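Local coordinates for protein ATP-dependent RNA helicase HrpB (Escherichia coli, PDB 6EUD) that hydrolyses ATP to ADP and phosphate as a DExH-box RNA helicase of the DEAH/RHA type that binds single-stranded RNA, at residues Q412-L417 and R422-L427; D433-T438 and A492-G497; R394-Q397 and A401-G404. All blocks are in the same frame, centred on the assembly; numbering follows the deposited sequence.

In the fold
Followed from the N terminus, the three contacts come in series, none enclosing or crossing another, and together show how a run of helices is tied first to its neighbours and then to a distant partner. Interaction 3 closes the short turn that leads from helix 386-398 into strand 402-403. Interaction 1 follows, folding helix 421-429 against helix 409-417 across a three-residue connection. Interaction 2 closes the longest loop, bringing 433-438 against 492-497 over 53 intervening residues, 30 of them helical. Interaction 1 is the middle link of the group: Met414 meets Ala401 of interaction 3, and Met426 meets Leu494 and Leu495 of interaction 2.

Interaction 1 (Q412-L417 and R422-L427)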
loop_
_atom_site.group_PDB
_atom_site.type_symbol
_atom_site.label_atom_id
_atom_site.label_comp_id
_atom_site.label_asym_id
_atom_site.label_seq_id
_atom_site.Cartn_x
_atom_site.Cartn_y
_atom_site.Cartn_z
ATOM N N GLN A 412 1.821 -5.046 -22.964
ATOM C CA GLN A 412 0.751 -4.409 -23.712
ATOM C C GLN A 412 -0.388 -5.396 -23.932
ATOM O O GLN A 412 -1.561 -5.050 -23.857
ATOM C CB GLN A 412 1.268 -3.885 -25.046
ATOM C CG GLN A 412 2.300 -2.801 -24.899
ATOM C CD GLN A 412 2.746 -2.244 -26.231
ATOM O OE1 GLN A 412 2.749 -2.942 -27.247
ATOM N NE2 GLN A 412 3.139 -0.980 -26.233
ATOM N N LYS A 413 -0.041 -6.644 -24.193
ATOM C CA LYS A 413 -1.067 -7.659 -24.346
ATOM C C LYS A 413 -1.779 -7.865 -23.008
ATOM O O LYS A 413 -2.994 -7.991 -22.961
ATOM C CB LYS A 413 -0.454 -8.955 -24.879
ATOM C CG LYS A 413 0.151 -8.778 -26.276
ATOM C CD LYS A 413 0.984 -9.972 -26.727
ATOM C CE LYS A 413 1.847 -9.581 -27.924
ATOM N NZ LYS A 413 2.896 -10.583 -28.274
ATOM N N MET A 414 -1.031 -7.842 -21.911
ATOM C CA MET A 414 -1.646 -8.026 -20.598
ATOM C C MET A 414 -2.642 -6.912 -20.329
ATOM O O MET A 414 -3.729 -7.157 -19.795
ATOM C CB MET A 414 -0.597 -8.063 -19.494
ATOM C CG MET A 414 0.365 -9.195 -19.626
ATOM S SD MET A 414 1.679 -9.101 -18.401
ATOM C CE MET A 414 2.869 -10.220 -19.151
ATOM N N ALA A 415 -2.269 -5.694 -20.716
ATOM C CA ALA A 415 -3.121 -4.528 -20.507
ATOM C C ALA A 415 -4.383 -4.604 -21.355
ATOM O O ALA A 415 -5.441 -4.163 -20.930
ATOM C CB ALA A 415 -2.354 -3.251 -20.811
ATOM N N ALA A 416 -4.268 -5.159 -22.553
ATOM C CA ALA A 416 -5.433 -5.325 -23.412
ATOM C C ALA A 416 -6.482 -6.241 -22.759
ATOM O O ALA A 416 -7.672 -5.958 -22.830
ATOM C CB ALA A 416 -5.014 -5.871 -24.779
ATOM N N LEU A 417 -6.040 -7.326 -22.117
ATOM C CA LEU A 417 -6.966 -8.257 -21.473
ATOM C C LEU A 417 -7.773 -7.585 -20.370
ATOM O O LEU A 417 -8.932 -7.936 -20.138
ATOM C CB LEU A 417 -6.230 -9.464 -20.887
ATOM C CG LEU A 417 -5.496 -10.401 -21.830
ATOM C CD1 LEU A 417 -5.009 -11.582 -21.037
ATOM C CD2 LEU A 417 -6.386 -10.846 -22.974
ATOM N N ARG A 422 -1.463 -10.564 -12.748
ATOM C CA ARG A 422 -0.913 -11.911 -12.622
ATOM C C ARG A 422 -1.671 -12.878 -13.551
ATOM O O ARG A 422 -1.068 -13.664 -14.261
ATOM C CB ARG A 422 -0.965 -12.382 -11.157
ATOM C CG ARG A 422 -0.100 -11.529 -10.200
ATOM C CD ARG A 422 -0.289 -11.882 -8.691
ATOM N NE ARG A 422 0.851 -12.632 -8.202
ATOM C CZ ARG A 422 1.695 -12.236 -7.264
ATOM N NH1 ARG A 422 1.530 -11.092 -6.624
ATOM N NH2 ARG A 422 2.701 -13.021 -6.945
ATOM N N LEU A 423 -2.993 -12.795 -13.573
ATOM C CA LEU A 423 -3.775 -13.672 -14.431
ATOM C C LEU A 423 -3.595 -13.330 -15.926
ATOM O O LEU A 423 -3.527 -14.221 -16.778
ATOM C CB LEU A 423 -5.253 -13.604 -14.039
ATOM C CG LEU A 423 -5.629 -14.075 -12.612
ATOM C CD1 LEU A 423 -7.157 -14.165 -12.428
ATOM C CD2 LEU A 423 -4.943 -15.401 -12.222
ATOM N N ALA A 424 -3.512 -12.042 -16.236
ATOM C CA ALA A 424 -3.269 -11.585 -17.601
ATOM C C ALA A 424 -1.916 -12.078 -18.100
ATOM O O ALA A 424 -1.798 -12.500 -19.247
ATOM C CB ALA A 424 -3.332 -10.064 -17.683
ATOM N N ALA A 425 -0.906 -12.002 -17.229
ATOM C CA ALA A 425 0.442 -12.468 -17.517
ATOM C C ALA A 425 0.425 -13.957 -17.869
ATOM O O ALA A 425 1.064 -14.397 -18.833
ATOM C CB ALA A 425 1.356 -12.211 -16.320
ATOM N N MET A 426 -0.325 -14.727 -17.091
ATOM C CA MET A 426 -0.452 -16.152 -17.331
ATOM C C MET A 426 -1.030 -16.426 -18.724
ATOM O O MET A 426 -0.489 -17.220 -19.483
ATOM C CB MET A 426 -1.318 -16.783 -16.246
ATOM C CG MET A 426 -1.422 -18.301 -16.294
ATOM S SD MET A 426 -2.364 -18.872 -14.848
ATOM C CE MET A 426 -3.898 -17.973 -15.124
ATOM N N LEU A 427 -2.114 -15.742 -19.060
ATOM C CA LEU A 427 -2.776 -15.927 -20.334
ATOM C C LEU A 427 -1.854 -15.622 -21.517
ATOM O O LEU A 427 -1.771 -16.406 -22.466
ATOM C CB LEU A 427 -4.028 -15.053 -20.398
ATOM C CG LEU A 427 -5.200 -15.658 -19.628
ATOM C CD1 LEU A 427 -6.248 -14.597 -19.308
ATOM C CD2 LEU A 427 -5.805 -16.813 -20.423
#
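Met414 and Ala424 meet at a backbone peptide, the kind of flat group that matters here, since no ring or side-chain amide enters the contact. The methyl of Ala424 rests against the carbonyl of Met414, CB to O 3.6 Å, and the CB atoms of the two residues also touch. On the other helix, the backbone of Ala425 receives the side chain of Met414. CG of Met414 stands anti to its carbonyl carbon (chi1 -62°), and the chain beyond it is extended, which lays SD and CE alongside Ala425 instead of pointing them past it. CE of Met414 comes to 3.7 Å from CA of Ala425, and SD of Met414 lies 3.8 Å from CB of the same alanine.

One helical turn farther on, Leu417 uses a single branch. Its CD1 reaches both CB and CD1 of Leu427, each at 3.7 Å, and the same methyl borders CB of Ala424, so it fills the angle between two residues of the opposing helix. The side chains of Leu417 and Leu427 lie at a slant to each other.

No hydrogen bond joins the segments; the contact is buried and apolar. Arg422, which takes no part in the contact, forms a salt bridge with Asp501. Helix 466-479 covers both leucines. The small side chains of Ala424 and Ala425 are in keeping with the close approach of the axes of the two segments, 8.6 Å, at a crossing angle of 119°, an arrangement of two consecutive helices joined by a short connection, consistent with the helical domains that follow the helicase core in DEAH/RHA proteins.

Interaction 2 (D433-T438 and A492-G497)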
loop_
_atom_site.group_PDB
_atom_site.type_symbol
_atom_site.label_atom_id
_atom_site.label_comp_id
_atom_site.label_asym_id
_atom_site.label_seq_id
_atom_site.Cartn_x
_atom_site.Cartn_y
_atom_site.Cartn_z
ATOM N N ASP A 433 -2.592 -22.578 -28.370
ATOM C CA ASP A 433 -3.996 -22.443 -28.060
ATOM C C ASP A 433 -4.465 -23.424 -26.983
ATOM O O ASP A 433 -5.451 -23.168 -26.308
ATOM C CB ASP A 433 -4.817 -22.588 -29.341
ATOM C CG ASP A 433 -4.469 -21.514 -30.376
ATOM O OD1 ASP A 433 -3.756 -20.542 -30.011
ATOM O OD2 ASP A 433 -4.907 -21.629 -31.548
ATOM N N ASP A 434 -3.736 -24.515 -26.782
ATOM C CA ASP A 434 -4.075 -25.463 -25.722
ATOM C C ASP A 434 -3.633 -24.911 -24.368
ATOM O O ASP A 434 -4.363 -24.984 -23.381
ATOM C CB ASP A 434 -3.444 -26.838 -26.003
ATOM C CG ASP A 434 -4.146 -27.586 -27.162
ATOM O OD1 ASP A 434 -5.237 -27.162 -27.604
ATOM O OD2 ASP A 434 -3.617 -28.617 -27.630
ATOM N N GLU A 435 -2.434 -24.339 -24.331
ATOM C CA GLU A 435 -1.973 -23.617 -23.150
ATOM C C GLU A 435 -2.881 -22.429 -22.896
ATOM O O GLU A 435 -3.165 -22.094 -21.748
ATOM C CB GLU A 435 -0.523 -23.147 -23.305
ATOM C CG GLU A 435 0.500 -24.271 -23.152
ATOM C CD GLU A 435 1.949 -23.797 -23.160
ATOM O OE1 GLU A 435 2.198 -22.574 -23.256
ATOM O OE2 GLU A 435 2.846 -24.668 -23.086
ATOM N N ALA A 436 -3.352 -21.798 -23.968
ATOM C CA ALA A 436 -4.261 -20.667 -23.811
ATOM C C ALA A 436 -5.550 -21.087 -23.088
ATOM O O ALA A 436 -5.916 -20.467 -22.076
ATOM C CB ALA A 436 -4.578 -20.044 -25.151
ATOM N N ALA A 437 -6.226 -22.121 -23.603
ATOM C CA ALA A 437 -7.477 -22.597 -23.010
ATOM C C ALA A 437 -7.260 -23.035 -21.551
ATOM O O ALA A 437 -8.114 -22.823 -20.690
ATOM C CB ALA A 437 -8.055 -23.744 -23.826
ATOM N N THR A 438 -6.108 -23.638 -21.278
ATOM C CA THR A 438 -5.769 -24.024 -19.915
ATOM C C THR A 438 -5.655 -22.784 -19.014
ATOM O O THR A 438 -6.248 -22.733 -17.930
ATOM C CB THR A 438 -4.455 -24.834 -19.871
ATOM O OG1 THR A 438 -4.556 -25.966 -20.753
ATOM C CG2 THR A 438 -4.173 -25.309 -18.456
ATOM N N ALA A 492 0.920 -26.259 -14.428
ATOM C CA ALA A 492 2.062 -25.903 -13.572
ATOM C C ALA A 492 3.007 -24.861 -14.194
ATOM O O ALA A 492 3.324 -23.890 -13.541
ATOM C CB ALA A 492 2.854 -27.151 -13.166
ATOM N N PRO A 493 3.460 -25.048 -15.443
ATOM C CA PRO A 493 4.350 -23.986 -15.942
ATOM C C PRO A 493 3.656 -22.622 -16.150
ATOM O O PRO A 493 4.292 -21.590 -15.935
ATOM C CB PRO A 493 4.866 -24.552 -17.263
ATOM C CG PRO A 493 3.842 -25.574 -17.666
ATOM C CD PRO A 493 3.307 -26.154 -16.406
ATOM N N LEU A 494 2.380 -22.612 -16.519
ATOM C CA LEU A 494 1.609 -21.361 -16.587
ATOM C C LEU A 494 1.514 -20.654 -15.230
ATOM O O LEU A 494 1.702 -19.438 -15.123
ATOM C CB LEU A 494 0.205 -21.649 -17.115
ATOM C CG LEU A 494 0.151 -22.093 -18.579
ATOM C CD1 LEU A 494 -1.199 -22.696 -18.859
ATOM C CD2 LEU A 494 0.404 -20.913 -19.496
ATOM N N LEU A 495 1.216 -21.422 -14.195
ATOM C CA LEU A 495 1.177 -20.895 -12.848
ATOM C C LEU A 495 2.539 -20.408 -12.374
ATOM O O LEU A 495 2.652 -19.337 -11.774
ATOM C CB LEU A 495 0.678 -21.953 -11.873
ATOM C CG LEU A 495 -0.806 -22.125 -11.602
ATOM C CD1 LEU A 495 -0.958 -22.961 -10.327
ATOM C CD2 LEU A 495 -1.527 -20.786 -11.479
ATOM N N ALA A 496 3.558 -21.227 -12.624
ATOM C CA ALA A 496 4.935 -20.932 -12.233
ATOM C C ALA A 496 5.361 -19.524 -12.641
ATOM O O ALA A 496 6.026 -18.844 -11.873
ATOM C CB ALA A 496 5.897 -21.963 -12.836
ATOM N N GLY A 497 4.969 -19.089 -13.836
ATOM C CA GLY A 497 5.327 -17.768 -14.316
ATOM C C GLY A 497 4.674 -16.649 -13.519
ATOM O O GLY A 497 5.350 -15.728 -13.053
#
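Leu494 packs on Glu435 and Thr438 as a single apolar residue set against one turn of another helix, a local piece of helix-on-helix packing in the helical region beyond the helicase core. The van der Waals contact rests on one methyl. CD1 of Leu494 lies 3.5 Å from the carbonyl O of Glu435. CD1 of Leu494 is also 4.0 Å from CG2 of Thr438. That threonine methyl faces the leucine because CG2 stands anti to the backbone N while the hydroxyl lies beside it (chi1 -55°). Helix 421-429 adds to the packing, with Met426 and Ser429 against Leu494.

No hydrogen bond crosses between the segments; outside them, partners lie just before helix 433-447 and in the loop ahead of helix 491-498. OE1 of Glu435 accepts from the backbone N of Lys431, and OG1 of Thr438 from the backbone N of Asp487. A valine in place of this threonine would probably keep a methyl for Leu494 but leave the Asp487 amide without its mate and O of Asp434 with one donor fewer. The carbonyl O of Asp434 takes N and OG1 of Thr438 from opposite faces of its plane, the OG1 bond spanning 2.8 Å.

Interaction 3 (R394-Q397 and A401-G404); sequences RLLQ and ALEG
Leu402 turns its side chain back over Leu396 and Gln397, closing the turn between a helix and the first strand of a two-stranded antiparallel hairpin. Helix followed by hairpin is the order seen in winged-helix domains, and this stretch is consistent with the winged-helix part of DEAH/RHA helicases.

The two leucines meet base to branch point. Leu396 offers CB, and CG of Leu402 sits 3.8 Å from it, with CD1 of Leu402 next to the same carbon. Farther out, Leu396 packs on Leu364 and Met365 of helix 361-370, which also touches Leu402 through Leu368, so both leucines pack on the same helix, through different residues.

Gln397 comes at Leu402 from the outer, more exposed side. Its bond to CB points away from the strand, yet CG stands anti to the carbonyl carbon (chi1 -83°) and swings back to within 3.7 Å of CD1 of Leu402. The aliphatic part of Gln397 thus does most of the touching, while its NE2 lies 4.1 Å from that methyl; the two side chains run slantwise to each other. CB of Leu396 and CG of Gln397 approach CD1 of Leu402 roughly at right angles.

Ala401 adds its methyl beside the carbonyl O of Leu396, 3.6 Å from CB. Two backbone links, one direct and one through a water, join helix to strand. A water accepts from N of Leu402 at 3.0 Å and makes a weak bond to O of Gln397. The direct link runs from N of Ala401 to O of Leu396, 3.0 Å long, with an angle of 160° at the hydrogen.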
loop_
_atom_site.group_PDB
_atom_site.type_symbol
_atom_site.label_atom_id
_atom_site.label_comp_id
_atom_site.label_asym_id
_atom_site.label_seq_id
_atom_site.Cartn_x
_atom_site.Cartn_y
_atom_site.Cartn_z
ATOM N N ARG A 394 7.581 -3.791 -8.840
ATOM C CA ARG A 394 8.356 -5.020 -8.699
ATOM C C ARG A 394 7.588 -6.224 -9.202
ATOM O O ARG A 394 8.151 -7.040 -9.921
ATOM C CB ARG A 394 8.793 -5.241 -7.250
ATOM C CG ARG A 394 9.939 -4.330 -6.854
ATOM C CD ARG A 394 10.558 -4.713 -5.524
ATOM N NE ARG A 394 9.586 -4.609 -4.445
ATOM C CZ ARG A 394 9.368 -3.509 -3.735
ATOM N NH1 ARG A 394 10.072 -2.410 -3.986
ATOM N NH2 ARG A 394 8.454 -3.512 -2.773
ATOM N N LEU A 395 6.308 -6.331 -8.859
ATOM C CA LEU A 395 5.498 -7.443 -9.356
ATOM C C LEU A 395 5.395 -7.456 -10.888
ATOM O O LEU A 395 5.508 -8.514 -11.508
ATOM C CB LEU A 395 4.089 -7.408 -8.751
ATOM C CG LEU A 395 3.076 -8.400 -9.359
ATOM C CD1 LEU A 395 3.564 -9.864 -9.293
ATOM C CD2 LEU A 395 1.726 -8.280 -8.663
ATOM N N LEU A 396 5.167 -6.287 -11.488
ATOM C CA LEU A 396 5.042 -6.191 -12.938
ATOM C C LEU A 396 6.352 -6.604 -13.602
ATOM O O LEU A 396 6.347 -7.231 -14.676
ATOM C CB LEU A 396 4.627 -4.769 -13.359
ATOM C CG LEU A 396 3.193 -4.357 -12.985
ATOM C CD1 LEU A 396 2.804 -3.037 -13.615
ATOM C CD2 LEU A 396 2.183 -5.417 -13.403
ATOM N N GLN A 397 7.470 -6.277 -12.952
ATOM C CA GLN A 397 8.779 -6.746 -13.410
ATOM C C GLN A 397 8.847 -8.271 -13.394
ATOM O O GLN A 397 9.219 -8.886 -14.389
ATOM C CB GLN A 397 9.891 -6.143 -12.554
ATOM C CG GLN A 397 10.284 -4.750 -12.997
ATOM C CD GLN A 397 10.921 -3.914 -11.898
ATOM O OE1 GLN A 397 11.087 -4.365 -10.763
ATOM N NE2 GLN A 397 11.252 -2.668 -12.230
ATOM N N ALA A 401 6.091 -7.597 -17.602
ATOM C CA ALA A 401 5.213 -6.611 -18.221
ATOM C C ALA A 401 5.926 -5.282 -18.525
ATOM O O ALA A 401 5.418 -4.449 -19.293
ATOM C CB ALA A 401 3.996 -6.364 -17.315
ATOM N N LEU A 402 7.096 -5.078 -17.925
ATOM C CA LEU A 402 7.751 -3.780 -18.006
ATOM C C LEU A 402 8.988 -3.818 -18.874
ATOM O O LEU A 402 9.755 -4.771 -18.827
ATOM C CB LEU A 402 8.140 -3.281 -16.618
ATOM C CG LEU A 402 7.056 -2.910 -15.611
ATOM C CD1 LEU A 402 7.731 -2.390 -14.355
ATOM C CD2 LEU A 402 6.108 -1.877 -16.185
ATOM N N GLU A 403 9.170 -2.769 -19.662
ATOM C CA GLU A 403 10.404 -2.547 -20.402
ATOM C C GLU A 403 10.918 -1.164 -20.007
ATOM O O GLU A 403 10.459 -0.137 -20.525
ATOM C CB GLU A 403 10.163 -2.650 -21.910
ATOM C CG GLU A 403 11.382 -2.450 -22.782
ATOM C CD GLU A 403 11.032 -2.409 -24.267
ATOM O OE1 GLU A 403 11.930 -2.107 -25.083
ATOM O OE2 GLU A 403 9.863 -2.673 -24.623
ATOM N N GLY A 404 11.842 -1.136 -19.054
ATOM C CA GLY A 404 12.288 0.124 -18.498
ATOM C C GLY A 404 11.205 0.733 -17.630
ATOM O O GLY A 404 10.908 0.218 -16.550
HETATM O O HOH W 1 9.372 -6.705 -16.884
#